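Long-range contacts in carboxylic ester hydrolase (PDB 7K4O), which hydrolyses the ester bonds of tannins, acting as a fungal tannase of the serine hydrolase type: residues S47-S52 and G475-T480; K410-H415 and A483-W488; T497-V502 and N511-A516. All blocks are in the same frame, centred on the assembly; numbering follows the deposited sequence. Where two conformers were deposited one is given.

Interaction 1 of 3, residues S47-S52 and G475-T480; sequences SEFYPS and GPFPQT. With MAN (alpha-D-mannopyranose), chain B; NAG (2-acetamido-2-deoxy-beta-D-glucopyranose), chain C.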
loop_
_atom_site.group_PDB
_atom_site.type_symbol
_atom_site.label_atom_id
_atom_site.label_comp_id
_atom_site.label_asym_id
_atom_site.label_seq_id
_atom_site.Cartn_x
_atom_site.Cartn_y
_atom_site.Cartn_z
ATOM N N SER A 47 -10.080 12.183 -6.262
ATOM C CA SER A 47 -9.327 10.941 -5.976
ATOM C C SER A 47 -10.239 10.052 -5.191
ATOM O O SER A 47 -11.155 10.554 -4.555
ATOM C CB SER A 47 -8.034 11.260 -5.177
ATOM O OG SER A 47 -7.396 10.078 -4.764
ATOM N N GLU A 48 -9.966 8.761 -5.128
ATOM C CA GLU A 48 -10.652 7.907 -4.149
ATOM C C GLU A 48 -10.114 8.148 -2.727
ATOM O O GLU A 48 -10.721 7.631 -1.799
ATOM C CB GLU A 48 -10.521 6.450 -4.562
ATOM C CG GLU A 48 -11.132 6.218 -5.958
ATOM C CD GLU A 48 -11.522 4.779 -6.261
ATOM O OE1 GLU A 48 -10.774 3.867 -5.853
ATOM O OE2 GLU A 48 -12.616 4.568 -6.827
ATOM N N PHE A 49 -8.990 8.866 -2.599
ATOM C CA PHE A 49 -8.316 9.049 -1.277
ATOM C C PHE A 49 -8.666 10.380 -0.594
ATOM O O PHE A 49 -8.233 10.557 0.554
ATOM C CB PHE A 49 -6.805 8.957 -1.438
ATOM C CG PHE A 49 -6.388 7.584 -1.912
ATOM C CD1 PHE A 49 -6.526 6.508 -1.068
ATOM C CD2 PHE A 49 -5.821 7.409 -3.161
ATOM C CE1 PHE A 49 -6.129 5.234 -1.480
ATOM C CE2 PHE A 49 -5.448 6.137 -3.582
ATOM C CZ PHE A 49 -5.627 5.067 -2.744
ATOM N N TYR A 50 -9.309 11.304 -1.295
ATOM C CA TYR A 50 -9.717 12.595 -0.704
ATOM C C TYR A 50 -10.990 13.092 -1.376
ATOM O O TYR A 50 -11.265 12.790 -2.525
ATOM C CB TYR A 50 -8.570 13.612 -0.752
ATOM C CG TYR A 50 -7.839 13.763 -2.051
ATOM C CD1 TYR A 50 -8.350 14.473 -3.125
ATOM C CD2 TYR A 50 -6.600 13.148 -2.232
ATOM C CE1 TYR A 50 -7.655 14.581 -4.313
ATOM C CE2 TYR A 50 -5.877 13.317 -3.393
ATOM C CZ TYR A 50 -6.403 14.013 -4.466
ATOM O OH TYR A 50 -5.724 14.144 -5.658
ATOM N N PRO A 51 -11.777 13.886 -0.647
ATOM C CA PRO A 51 -12.969 14.500 -1.242
ATOM C C PRO A 51 -12.597 15.454 -2.368
ATOM O O PRO A 51 -11.479 16.042 -2.428
ATOM C CB PRO A 51 -13.604 15.267 -0.080
ATOM C CG PRO A 51 -12.993 14.694 1.163
ATOM C CD PRO A 51 -11.611 14.182 0.778
ATOM N N SER A 52 -13.549 15.636 -3.298
ATOM C CA SER A 52 -13.354 16.567 -4.421
ATOM C C SER A 52 -13.218 17.986 -3.908
ATOM O O SER A 52 -13.892 18.379 -2.931
ATOM C CB SER A 52 -14.457 16.408 -5.447
ATOM O OG SER A 52 -14.361 15.073 -5.967
ATOM N N GLY A 475 -19.435 -1.537 -2.653
ATOM C CA GLY A 475 -18.508 -1.560 -1.506
ATOM C C GLY A 475 -18.080 -0.130 -1.185
ATOM O O GLY A 475 -18.046 0.723 -2.065
ATOM N N PRO A 476 -17.718 0.115 0.074
ATOM C CA PRO A 476 -17.302 1.438 0.524
ATOM C C PRO A 476 -15.801 1.637 0.315
ATOM O O PRO A 476 -15.096 0.707 -0.056
ATOM C CB PRO A 476 -17.599 1.372 2.016
ATOM C CG PRO A 476 -17.252 -0.048 2.367
ATOM C CD PRO A 476 -17.693 -0.856 1.166
ATOM N N PHE A 477 -15.325 2.860 0.539
ATOM C CA PHE A 477 -13.880 3.143 0.420
ATOM C C PHE A 477 -13.578 4.296 1.348
ATOM O O PHE A 477 -14.369 5.236 1.407
ATOM C CB PHE A 477 -13.498 3.473 -1.014
ATOM C CG PHE A 477 -12.022 3.334 -1.264
ATOM C CD1 PHE A 477 -11.445 2.088 -1.479
ATOM C CD2 PHE A 477 -11.218 4.455 -1.234
ATOM C CE1 PHE A 477 -10.066 1.980 -1.631
ATOM C CE2 PHE A 477 -9.848 4.345 -1.403
ATOM C CZ PHE A 477 -9.278 3.107 -1.593
ATOM N N PRO A 478 -12.444 4.262 2.089
ATOM C CA PRO A 478 -12.136 5.353 3.028
ATOM C C PRO A 478 -11.547 6.535 2.272
ATOM O O PRO A 478 -10.363 6.599 1.991
ATOM C CB PRO A 478 -11.194 4.686 4.027
ATOM C CG PRO A 478 -10.433 3.664 3.161
ATOM C CD PRO A 478 -11.470 3.155 2.156
ATOM N N GLN A 479 -12.397 7.494 1.919
ATOM C CA GLN A 479 -12.027 8.660 1.107
ATOM C C GLN A 479 -11.659 9.854 1.992
ATOM O O GLN A 479 -11.194 10.859 1.474
ATOM C CB GLN A 479 -13.190 9.004 0.170
ATOM C CG GLN A 479 -12.875 10.117 -0.829
ATOM C CD GLN A 479 -14.056 10.366 -1.779
ATOM O OE1 GLN A 479 -15.198 10.497 -1.312
ATOM N NE2 GLN A 479 -13.773 10.527 -3.065
ATOM N N THR A 480 -11.794 9.744 3.291
ATOM C CA THR A 480 -11.698 10.915 4.195
ATOM C C THR A 480 -10.623 10.676 5.265
ATOM O O THR A 480 -10.758 11.123 6.400
ATOM C CB THR A 480 -13.102 11.221 4.755
ATOM O OG1 THR A 480 -13.641 10.074 5.424
ATOM C CG2 THR A 480 -14.012 11.779 3.669
HETATM C C1 MAN B . -19.347 15.082 -1.968
HETATM C C2 MAN B . -17.799 15.097 -2.128
HETATM C C3 MAN B . -17.396 13.733 -2.679
HETATM C C4 MAN B . -17.767 12.594 -1.732
HETATM C C5 MAN B . -19.263 12.706 -1.381
HETATM C C6 MAN B . -19.698 11.885 -0.208
HETATM O O2 MAN B . -17.164 15.294 -0.857
HETATM O O3 MAN B . -16.005 13.877 -2.942
HETATM O O4 MAN B . -17.524 11.342 -2.380
HETATM O O5 MAN B . -19.657 14.050 -1.026
HETATM O O6 MAN B . -21.210 11.933 -0.039
HETATM C C1 NAG C . -17.372 10.829 6.418
HETATM C C2 NAG C . -17.029 12.287 6.505
HETATM C C3 NAG C . -18.260 13.116 6.111
HETATM C C4 NAG C . -18.751 12.687 4.730
HETATM C C5 NAG C . -19.010 11.187 4.767
HETATM C C6 NAG C . -19.454 10.615 3.418
HETATM C C7 NAG C . -15.367 12.990 8.075
HETATM C C8 NAG C . -14.855 13.308 9.404
HETATM N N2 NAG C . -16.621 12.592 7.833
HETATM O O3 NAG C . -17.883 14.500 6.058
HETATM O O4 NAG C . -20.001 13.400 4.510
HETATM O O5 NAG C . -17.790 10.529 5.121
HETATM O O6 NAG C . -19.614 9.231 3.503
HETATM O O7 NAG C . -14.570 13.156 7.206
HETATM O O HOH W 1 -8.524 8.527 2.365
#
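With CG trans to its own backbone N (chi1 -174°) and the chain running on extended, Gln479 carries its amide across to the backbone of Ser47, and the two ends of that amide do different jobs. NE2 donates to Ser47 O at 3.0 Å with an N-H...O angle of 161°, the acceptor lying in the amide plane and the donor in the carbonyl plane of Ser47. OE1 takes a hydrogen bond from O4 of a glycan mannose at 2.7 Å. The same sugar accepts through O3 from Ser52 N, 3.0 Å away, so both segments hold it. Ser47 OG accepts from Phe49 N, an ST turn that leads the chain into the long strand 50-66 of the central sheet; strand 476-477 edges a separate three-stranded antiparallel sheet, paired with 498-502 of the hairpin that 511-514 completes. Farther from the sugar, Phe477 turns its edge to the face of Phe49 in an offset edge-to-face pair, centroids 5.7 Å apart and planes at 63°. Glu48 O is buried without a conventional partner in the model; Gln479 CA offers it a C-H contact at 3.3 Å, and the Phe477 edge lies nearby. Phe49 O and Gln479 O come within 3.1 Å, two acceptors with no bond between them. A water donates to Phe49 O and to Pro478 O, 2.7 Å from each, and bridges the two backbones.

Interaction 2 of 3, residues K410-H415 and A483-W488; sequences KVIHFH and AVMIDW. With FWN (2-[2-(2-ethoxyethoxy)ethoxy]ethanol), chain S.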
loop_
_atom_site.group_PDB
_atom_site.type_symbol
_atom_site.label_atom_id
_atom_site.label_comp_id
_atom_site.label_asym_id
_atom_site.label_seq_id
_atom_site.Cartn_x
_atom_site.Cartn_y
_atom_site.Cartn_z
ATOM N N LYS A 410 0.301 8.345 15.844
ATOM C CA LYS A 410 -0.920 7.583 15.491
ATOM C C LYS A 410 -0.807 7.013 14.076
ATOM O O LYS A 410 -0.254 7.680 13.183
ATOM C CB LYS A 410 -2.150 8.491 15.559
ATOM C CG LYS A 410 -2.381 9.168 16.897
ATOM C CD LYS A 410 -2.582 8.223 18.029
ATOM C CE LYS A 410 -3.309 8.867 19.199
ATOM N NZ LYS A 410 -2.450 9.846 19.907
ATOM N N VAL A 411 -1.384 5.824 13.870
ATOM C CA VAL A 411 -1.474 5.207 12.535
ATOM C C VAL A 411 -2.911 4.799 12.250
ATOM O O VAL A 411 -3.527 4.125 13.105
ATOM C CB VAL A 411 -0.531 3.992 12.411
ATOM C CG1 VAL A 411 -0.698 3.286 11.081
ATOM C CG2 VAL A 411 0.922 4.393 12.648
ATOM N N ILE A 412 -3.362 5.092 11.053
ATOM C CA ILE A 412 -4.571 4.501 10.411
ATOM C C ILE A 412 -4.053 3.654 9.247
ATOM O O ILE A 412 -3.415 4.194 8.341
ATOM C CB ILE A 412 -5.576 5.569 9.924
ATOM C CG1 ILE A 412 -6.188 6.315 11.096
ATOM C CG2 ILE A 412 -6.610 4.926 9.026
ATOM C CD1 ILE A 412 -6.999 7.510 10.692
ATOM N N HIS A 413 -4.270 2.361 9.339
ATOM C CA HIS A 413 -3.834 1.369 8.340
ATOM C C HIS A 413 -5.094 0.720 7.756
ATOM O O HIS A 413 -5.938 0.244 8.530
ATOM C CB HIS A 413 -2.929 0.393 9.070
ATOM C CG HIS A 413 -2.330 -0.727 8.294
ATOM N ND1 HIS A 413 -1.483 -1.614 8.908
ATOM C CD2 HIS A 413 -2.472 -1.141 7.018
ATOM C CE1 HIS A 413 -1.110 -2.535 8.015
ATOM N NE2 HIS A 413 -1.689 -2.283 6.856
ATOM N N PHE A 414 -5.183 0.659 6.449
ATOM C CA PHE A 414 -6.358 0.020 5.800
ATOM C C PHE A 414 -5.906 -0.892 4.675
ATOM O O PHE A 414 -4.816 -0.746 4.121
ATOM C CB PHE A 414 -7.370 1.058 5.311
ATOM C CG PHE A 414 -6.880 1.954 4.222
ATOM C CD1 PHE A 414 -6.118 3.078 4.528
ATOM C CD2 PHE A 414 -7.198 1.695 2.896
ATOM C CE1 PHE A 414 -5.609 3.859 3.510
ATOM C CE2 PHE A 414 -6.706 2.493 1.892
ATOM C CZ PHE A 414 -5.939 3.595 2.208
ATOM N N HIS A 415 -6.776 -1.834 4.308
ATOM C CA HIS A 415 -6.459 -2.829 3.271
ATOM C C HIS A 415 -7.755 -3.363 2.641
ATOM O O HIS A 415 -8.643 -3.777 3.406
ATOM C CB HIS A 415 -5.598 -3.933 3.896
ATOM C CG HIS A 415 -4.793 -4.696 2.914
ATOM N ND1 HIS A 415 -3.473 -5.050 3.183
ATOM C CD2 HIS A 415 -5.092 -5.211 1.682
ATOM C CE1 HIS A 415 -2.999 -5.723 2.149
ATOM N NE2 HIS A 415 -3.953 -5.835 1.202
ATOM N N ALA A 483 -8.922 13.911 6.922
ATOM C CA ALA A 483 -9.813 14.586 7.894
ATOM C C ALA A 483 -9.904 13.755 9.181
ATOM O O ALA A 483 -9.887 14.349 10.284
ATOM C CB ALA A 483 -11.201 14.836 7.291
ATOM N N VAL A 484 -10.013 12.427 9.078
ATOM C CA VAL A 484 -10.151 11.566 10.277
ATOM C C VAL A 484 -8.870 11.648 11.106
ATOM O O VAL A 484 -8.934 11.703 12.365
ATOM C CB VAL A 484 -10.544 10.132 9.870
ATOM C CG1 VAL A 484 -10.411 9.147 11.025
ATOM C CG2 VAL A 484 -11.948 10.137 9.292
ATOM N N MET A 485 -7.712 11.573 10.434
ATOM C CA MET A 485 -6.395 11.623 11.131
ATOM C C MET A 485 -6.223 12.988 11.802
ATOM O O MET A 485 -5.792 13.024 12.954
ATOM C CB MET A 485 -5.260 11.315 10.150
ATOM C CG MET A 485 -3.929 11.288 10.828
ATOM S SD MET A 485 -3.739 10.149 12.197
ATOM C CE MET A 485 -3.312 8.653 11.280
ATOM N N ILE A 486 -6.535 14.064 11.107
ATOM C CA ILE A 486 -6.467 15.409 11.737
ATOM C C ILE A 486 -7.350 15.422 12.981
ATOM O O ILE A 486 -6.918 15.965 14.027
ATOM C CB ILE A 486 -6.864 16.490 10.736
ATOM C CG1 ILE A 486 -5.767 16.701 9.694
ATOM C CG2 ILE A 486 -7.183 17.785 11.474
ATOM C CD1 ILE A 486 -6.236 17.416 8.489
ATOM N N ASP A 487 -8.569 14.942 12.857
ATOM C CA ASP A 487 -9.488 14.952 14.019
ATOM C C ASP A 487 -8.908 14.150 15.194
ATOM O O ASP A 487 -9.045 14.551 16.370
ATOM C CB ASP A 487 -10.818 14.397 13.577
ATOM C CG ASP A 487 -12.016 15.192 14.070
ATOM O OD1 ASP A 487 -11.830 16.294 14.621
ATOM O OD2 ASP A 487 -13.126 14.650 13.903
ATOM N N TRP A 488 -8.270 13.024 14.916
ATOM C CA TRP A 488 -7.655 12.176 15.943
ATOM C C TRP A 488 -6.491 12.933 16.573
ATOM O O TRP A 488 -6.440 13.109 17.813
ATOM C CB TRP A 488 -7.240 10.856 15.329
ATOM C CG TRP A 488 -6.866 9.806 16.316
ATOM C CD1 TRP A 488 -7.059 9.798 17.670
ATOM C CD2 TRP A 488 -6.311 8.514 15.983
ATOM N NE1 TRP A 488 -6.661 8.602 18.197
ATOM C CE2 TRP A 488 -6.215 7.792 17.186
ATOM C CE3 TRP A 488 -5.926 7.908 14.791
ATOM C CZ2 TRP A 488 -5.740 6.476 17.230
ATOM C CZ3 TRP A 488 -5.443 6.612 14.833
ATOM C CH2 TRP A 488 -5.344 5.920 16.039
HETATM O O4 FWN S . -10.123 20.280 9.118
HETATM C C5 FWN S . -10.382 18.923 8.979
HETATM C C6 FWN S . -10.568 18.162 10.241
HETATM O O7 FWN S . -11.544 17.218 10.366
HETATM C C8 FWN S . -12.800 17.615 10.757
HETATM C C9 FWN S . -13.939 16.757 10.345
HETATM O O10 FWN S . -14.605 17.076 9.172
HETATM C C11 FWN S . -15.968 16.851 9.086
HETATM C C12 FWN S . -16.600 17.070 7.769
HETATM O O13 FWN S . -16.398 18.319 7.212
HETATM C C14 FWN S . -16.755 18.512 5.888
HETATM C C1 FWN S . -16.355 19.763 5.173
#
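Ile412, Lys410 and Trp488 account for most of the buried surface, and the indole is what the other two share. Lys410, modelled in two conformers, lays its aliphatic chain over one face of Trp488 in the conformer described: CB sits 3.9 Å from the centroid of the six-membered ring, 14° off its normal, a CH-pi contact over the face. The chain bends at chi2 (-60°) and so follows the indole, bringing CE to 3.5 Å from Trp488 NE1. NZ stands 5.1 Å from the centroid of the five-membered ring, at most a weak cation-pi attraction, and makes a weak hydrogen bond to Gly408 O. This is a strand-helix layer of the alpha/beta-hydrolase fold: strand 410-416 runs parallel between strands 205-209 and 455-460, and helix 481-491 lies over it nearly antiparallel, with segment axes at 154° and 9.7 Å apart; no hydrogen bond crosses between the segments. Ile412 reaches toward the helix from the same strand. Its CG1 is 3.8 Å from Trp488 CZ3, at the edge of the indole, while CD1 extends further to Val484 CG1 at the same distance. Met485, bent at chi2 and chi3, slides past Ile412 in the opposite direction and brings CE alongside it, 3.7 Å from its CG1. Val411 O lies in the plane of the indole, at its rim, 3.6 Å from CZ3.

Interaction 3 of 3, residues T497-V502 and N511-A516; sequences TLNATV and NQQLCA. With NAG (2-acetamido-2-deoxy-beta-D-glucopyranose), chain C.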
loop_
_atom_site.group_PDB
_atom_site.type_symbol
_atom_site.label_atom_id
_atom_site.label_comp_id
_atom_site.label_asym_id
_atom_site.label_seq_id
_atom_site.Cartn_x
_atom_site.Cartn_y
_atom_site.Cartn_z
ATOM N N THR A 497 -14.753 3.503 14.503
ATOM C CA THR A 497 -14.859 2.944 13.145
ATOM C C THR A 497 -14.180 3.931 12.200
ATOM O O THR A 497 -14.090 5.139 12.524
ATOM C CB THR A 497 -16.311 2.670 12.740
ATOM O OG1 THR A 497 -17.030 3.905 12.875
ATOM C CG2 THR A 497 -16.899 1.566 13.580
ATOM N N LEU A 498 -13.725 3.472 11.041
ATOM C CA LEU A 498 -13.142 4.382 10.045
ATOM C C LEU A 498 -14.223 4.829 9.055
ATOM O O LEU A 498 -14.953 3.974 8.520
ATOM C CB LEU A 498 -11.985 3.704 9.312
ATOM C CG LEU A 498 -11.248 4.594 8.304
ATOM C CD1 LEU A 498 -10.648 5.787 9.025
ATOM C CD2 LEU A 498 -10.140 3.784 7.609
ATOM N N ASN A 499 -14.328 6.140 8.876
ATOM C CA ASN A 499 -15.313 6.729 7.959
ATOM C C ASN A 499 -15.095 6.179 6.559
ATOM O O ASN A 499 -13.928 6.096 6.100
ATOM C CB ASN A 499 -15.170 8.245 7.978
ATOM C CG ASN A 499 -16.432 8.962 7.582
ATOM O OD1 ASN A 499 -17.544 8.533 7.961
ATOM N ND2 ASN A 499 -16.238 10.031 6.830
ATOM N N ALA A 500 -16.164 5.896 5.816
ATOM C CA ALA A 500 -16.053 5.427 4.430
ATOM C C ALA A 500 -17.228 5.885 3.573
ATOM O O ALA A 500 -18.273 6.306 4.123
ATOM C CB ALA A 500 -15.912 3.935 4.409
ATOM N N THR A 501 -17.031 5.825 2.278
ATOM C CA THR A 501 -18.003 6.340 1.286
ATOM C C THR A 501 -18.114 5.372 0.135
ATOM O O THR A 501 -17.095 4.818 -0.299
ATOM C CB THR A 501 -17.619 7.734 0.802
ATOM O OG1 THR A 501 -17.399 8.551 1.948
ATOM C CG2 THR A 501 -18.695 8.318 -0.084
ATOM N N VAL A 502 -19.351 5.130 -0.316
ATOM C CA VAL A 502 -19.585 4.360 -1.557
ATOM C C VAL A 502 -19.329 5.307 -2.709
ATOM O O VAL A 502 -19.978 6.363 -2.779
ATOM C CB VAL A 502 -21.005 3.752 -1.568
ATOM C CG1 VAL A 502 -21.234 3.010 -2.878
ATOM C CG2 VAL A 502 -21.215 2.875 -0.357
ATOM N N ASN A 511 -22.750 6.914 3.035
ATOM C CA ASN A 511 -21.791 6.708 4.132
ATOM C C ASN A 511 -21.810 5.266 4.597
ATOM O O ASN A 511 -22.868 4.641 4.612
ATOM C CB ASN A 511 -22.087 7.644 5.287
ATOM C CG ASN A 511 -21.008 7.568 6.351
ATOM O OD1 ASN A 511 -21.217 6.940 7.391
ATOM N ND2 ASN A 511 -19.838 8.148 6.064
ATOM N N GLN A 512 -20.643 4.759 4.988
ATOM C CA GLN A 512 -20.483 3.496 5.742
ATOM C C GLN A 512 -19.326 3.636 6.726
ATOM O O GLN A 512 -18.524 4.579 6.602
ATOM C CB GLN A 512 -20.198 2.322 4.806
ATOM C CG GLN A 512 -21.471 1.761 4.181
ATOM C CD GLN A 512 -21.247 0.452 3.453
ATOM O OE1 GLN A 512 -20.447 -0.392 3.847
ATOM N NE2 GLN A 512 -21.962 0.306 2.352
ATOM N N GLN A 513 -19.342 2.787 7.721
ATOM C CA GLN A 513 -18.298 2.724 8.739
ATOM C C GLN A 513 -17.524 1.412 8.575
ATOM O O GLN A 513 -18.145 0.376 8.301
ATOM C CB GLN A 513 -18.910 2.890 10.108
ATOM C CG GLN A 513 -19.575 4.270 10.321
ATOM C CD GLN A 513 -18.587 5.401 10.120
ATOM O OE1 GLN A 513 -17.507 5.364 10.687
ATOM N NE2 GLN A 513 -18.970 6.416 9.354
ATOM N N LEU A 514 -16.223 1.445 8.877
ATOM C CA LEU A 514 -15.365 0.213 8.860
ATOM C C LEU A 514 -14.944 -0.158 10.260
ATOM O O LEU A 514 -14.466 0.695 11.043
ATOM C CB LEU A 514 -14.163 0.456 7.949
ATOM C CG LEU A 514 -14.391 1.006 6.562
ATOM C CD1 LEU A 514 -13.050 1.253 5.862
ATOM C CD2 LEU A 514 -15.234 0.066 5.717
ATOM N N CYS A 515 -15.165 -1.424 10.638
ATOM C CA CYS A 515 -14.769 -2.003 11.938
ATOM C C CYS A 515 -13.237 -2.036 12.066
ATOM O O CYS A 515 -12.550 -2.296 11.050
ATOM C CB CYS A 515 -15.304 -3.430 12.098
ATOM S SG CYS A 515 -17.121 -3.468 12.106
ATOM N N ALA A 516 -12.754 -1.745 13.254
ATOM C CA ALA A 516 -11.332 -1.799 13.639
ATOM C C ALA A 516 -11.014 -3.218 14.054
ATOM O O ALA A 516 -11.681 -3.773 14.950
ATOM C CB ALA A 516 -11.029 -0.862 14.775
HETATM C C1 NAG C . -17.372 10.829 6.418
HETATM C C2 NAG C . -17.029 12.287 6.505
HETATM C C3 NAG C . -18.260 13.116 6.111
HETATM C C4 NAG C . -18.751 12.687 4.730
HETATM C C5 NAG C . -19.010 11.187 4.767
HETATM C C6 NAG C . -19.454 10.615 3.418
HETATM C C7 NAG C . -15.367 12.990 8.075
HETATM C C8 NAG C . -14.855 13.308 9.404
HETATM N N2 NAG C . -16.621 12.592 7.833
HETATM O O3 NAG C . -17.883 14.500 6.058
HETATM O O4 NAG C . -20.001 13.400 4.510
HETATM O O5 NAG C . -17.790 10.529 5.121
HETATM O O6 NAG C . -19.614 9.231 3.503
HETATM O O7 NAG C . -14.570 13.156 7.206
#
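Gln513 and Asn499 cross obliquely on one face of this antiparallel hairpin, their amide planes 27° apart; Asn511 joins them there, and Thr497 also approaches Gln513. Gln513 NE2 points in the carbonyl plane of Asn499 and donates to OD1 at 2.9 Å. Asn511 ND2 reaches the same OD1 at 3.0 Å, but from above the carbonyl plane, 40° out of it. The bend of Gln513 at chi2 (-58°) turns its amide across to Asn499 and Thr497 on the partner segment. NE2 also donates to a lone pair of Asn511 OD1 at 3.0 Å, while Thr497, lying roughly at a right angle to Gln513, donates from OG1 to OE1 at 2.7 Å. Beneath, Leu498 pairs with Leu514 and Ala500 with Gln512 as hydrogen-bonded pairs, although Ala500 N to Gln512 O is a weak bond. The other face is apolar near Leu514, whose CG is 3.9 Å from Ala500 CB. Asn499 begins an Asn-Ala-Thr sequon, and its ND2 is linked covalently to C1 of an N-acetylglucosamine. The sugar reaches back to the hairpin through O6, which receives a hydrogen bond from Asn511 ND2 at 2.8 Å and shares another with Thr501 OG1 at 2.8 Å. The glycosidic bond settles which Asn499 atom is OD1; the bonds it accepts, with Gln513 NE2 to Asn511 OD1, fix the flips of Gln513 and Asn511, and the glycan root is held to both strands.

From the N terminus, segment 47-52 comes first; interaction 1 closes a loop of 422 residues and brings the early strands of the central sheet against the late part of the chain. Segment 410-415 falls inside that span but finds its partner, helix segment 483-488, only beyond it, closing a loop of 67 residues: interactions 1 and 2 cross, and they touch where Phe414 packs on Pro478 and Phe49. Interaction 3 follows both in series, closing a hairpin with eight residues between its segments. Phe477 N probably bonds to Thr501 O, joining 475-480 to that hairpin, while Leu498 packs on Ile412 and Val484. Central sheet, late helix and small sheet are thus tied together.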